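Local structure of sugar phosphate isomerase/epimerase (Parabacteroides distasonis, 3OBE) at residues I76-Y81 and A124-S129. The protein is probably a TIM-barrel isomerase or epimerase acting on sugar phosphates, with its own substrate not established. Numbering follows the deposited sequence.
Sequences IASKDY and AELGVS. With EOH (ethanol), chain G.
Leu126 turns CG anti to its own backbone N, and chi1 -170° and chi2 61° together bring CD1 to the first turn of helix 78-87. Ser78 answers with OG placed anti to its carbonyl carbon (chi1 -70°), which sets OG against Leu126 CB at 3.9 Å and lets it hydrogen-bond to the carbonyl oxygen of Ile122. The contact joins two neighbouring outer helices of a TIM barrel: the start of helix 78-87 meets the end of helix 109-126. The backbones come close here, with the CA atoms of Ser78 and Leu126 4.8 Å apart.

Ser78 and Leu126 carry the contact about equally. Leu126 CD1 lies 3.6 Å from Ser78 O and also touches Ser78 CA. The same methyl reaches Tyr81 CB at 3.9 Å, one helical turn further on. Through its bond to Ile122, Ser78 ties the first turn of its helix to the last turns of the other.

Glu125 borders the contact on the exposed side. Its OE1 stays 3.9 Å from Ser78 OG, a proximity rather than a bond. Beneath the helices, Leu126 and Tyr81 both rest on Ile92 of strand 91-95 and Ile55 of strand 52-55, so the pair is seated on the barrel wall. Helix 109-126 closes at Leu126, and Gly127 then leaves the helical conformation with positive phi. Ala77 is the N-cap of helix 78-87, and its O accepts the N-H of Tyr81. At the far end of the Tyr81 side chain, the O of an ethanol, probably from the crystallisation liquor, lies near the ring plane at its edge, 2.4 Å from Tyr81 OH; this hydrogen bond is so short that its length is doubtful.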
# COMPACT_ATOMS: atom_id res chain seq x y z
N ILE A 76 -17.73 -0.02 -10.59
CA ILE A 76 -18.43 -0.85 -9.60
C ILE A 76 -18.60 -0.09 -8.27
O ILE A 76 -17.66 0.60 -7.82
CB ILE A 76 -17.75 -2.24 -9.42
CG1 ILE A 76 -18.68 -3.20 -8.65
CG2 ILE A 76 -16.39 -2.13 -8.77
CD1 ILE A 76 -18.14 -4.61 -8.53
N ALA A 77 -19.81 -0.20 -7.71
CA ALA A 77 -20.14 0.32 -6.39
C ALA A 77 -19.48 -0.55 -5.32
O ALA A 77 -19.24 -1.73 -5.55
CB ALA A 77 -21.66 0.32 -6.17
N SER A 78 -19.25 0.04 -4.15
CA SER A 78 -18.67 -0.65 -3.00
C SER A 78 -19.38 -1.93 -2.62
O SER A 78 -18.75 -2.94 -2.38
CB SER A 78 -18.68 0.27 -1.78
OG SER A 78 -17.76 1.31 -1.98
N LYS A 79 -20.70 -1.87 -2.50
CA LYS A 79 -21.46 -3.06 -2.11
C LYS A 79 -21.22 -4.24 -3.08
O LYS A 79 -21.04 -5.40 -2.64
CB LYS A 79 -22.95 -2.74 -2.05
CG LYS A 79 -23.82 -3.93 -1.65
CD LYS A 79 -25.30 -3.53 -1.61
CE LYS A 79 -26.15 -4.74 -1.32
NZ LYS A 79 -26.46 -5.46 -2.56
N ASP A 80 -21.23 -3.97 -4.38
CA ASP A 80 -21.04 -5.04 -5.38
C ASP A 80 -19.60 -5.52 -5.35
O ASP A 80 -19.32 -6.70 -5.56
CB ASP A 80 -21.40 -4.55 -6.76
CG ASP A 80 -22.84 -4.05 -6.83
OD1 ASP A 80 -23.75 -4.81 -6.44
OD2 ASP A 80 -23.06 -2.90 -7.23
N TYR A 81 -18.67 -4.59 -5.13
CA TYR A 81 -17.27 -4.97 -5.07
C TYR A 81 -17.07 -5.90 -3.88
O TYR A 81 -16.53 -6.99 -4.01
CB TYR A 81 -16.40 -3.74 -4.89
CG TYR A 81 -15.03 -3.79 -5.53
CD1 TYR A 81 -14.37 -5.00 -5.82
CD2 TYR A 81 -14.40 -2.60 -5.85
CE1 TYR A 81 -13.12 -5.00 -6.42
CE2 TYR A 81 -13.17 -2.60 -6.46
CZ TYR A 81 -12.53 -3.78 -6.74
OH TYR A 81 -11.28 -3.70 -7.33
N ALA A 124 -15.94 3.11 4.03
CA ALA A 124 -16.59 2.47 5.20
C ALA A 124 -17.60 1.44 4.68
O ALA A 124 -17.71 0.29 5.18
CB ALA A 124 -17.21 3.53 6.12
N GLU A 125 -18.33 1.81 3.65
CA GLU A 125 -19.25 0.88 3.00
C GLU A 125 -18.51 -0.35 2.47
O GLU A 125 -19.01 -1.49 2.57
CB GLU A 125 -19.98 1.53 1.80
CG GLU A 125 -20.96 2.64 2.00
CD GLU A 125 -21.48 3.18 0.62
OE1 GLU A 125 -20.70 3.26 -0.36
OE2 GLU A 125 -22.67 3.48 0.49
N LEU A 126 -17.33 -0.12 1.88
CA LEU A 126 -16.51 -1.16 1.27
C LEU A 126 -15.94 -2.10 2.35
O LEU A 126 -15.70 -3.27 2.07
CB LEU A 126 -15.38 -0.52 0.46
CG LEU A 126 -14.52 -1.38 -0.46
CD1 LEU A 126 -15.38 -2.06 -1.56
CD2 LEU A 126 -13.37 -0.55 -1.04
N GLY A 127 -15.79 -1.59 3.59
CA GLY A 127 -15.36 -2.37 4.75
C GLY A 127 -13.86 -2.51 4.88
O GLY A 127 -13.37 -3.43 5.55
N VAL A 128 -13.11 -1.59 4.28
CA VAL A 128 -11.64 -1.63 4.40
C VAL A 128 -11.16 -1.26 5.80
O VAL A 128 -11.86 -0.57 6.56
CB VAL A 128 -10.94 -0.67 3.38
CG1 VAL A 128 -11.38 -1.05 1.92
CG2 VAL A 128 -11.20 0.84 3.75
N SER A 129 -9.98 -1.72 6.14
CA SER A 129 -9.26 -1.30 7.32
C SER A 129 -8.34 -0.10 7.10
O SER A 129 -8.07 0.63 8.05
CB SER A 129 -8.43 -2.42 7.89
OG SER A 129 -9.31 -3.45 8.32
C1 EOH G . -10.50 -1.12 -9.58
C2 EOH G . -10.55 -2.15 -10.66
O EOH G . -10.71 -1.63 -8.29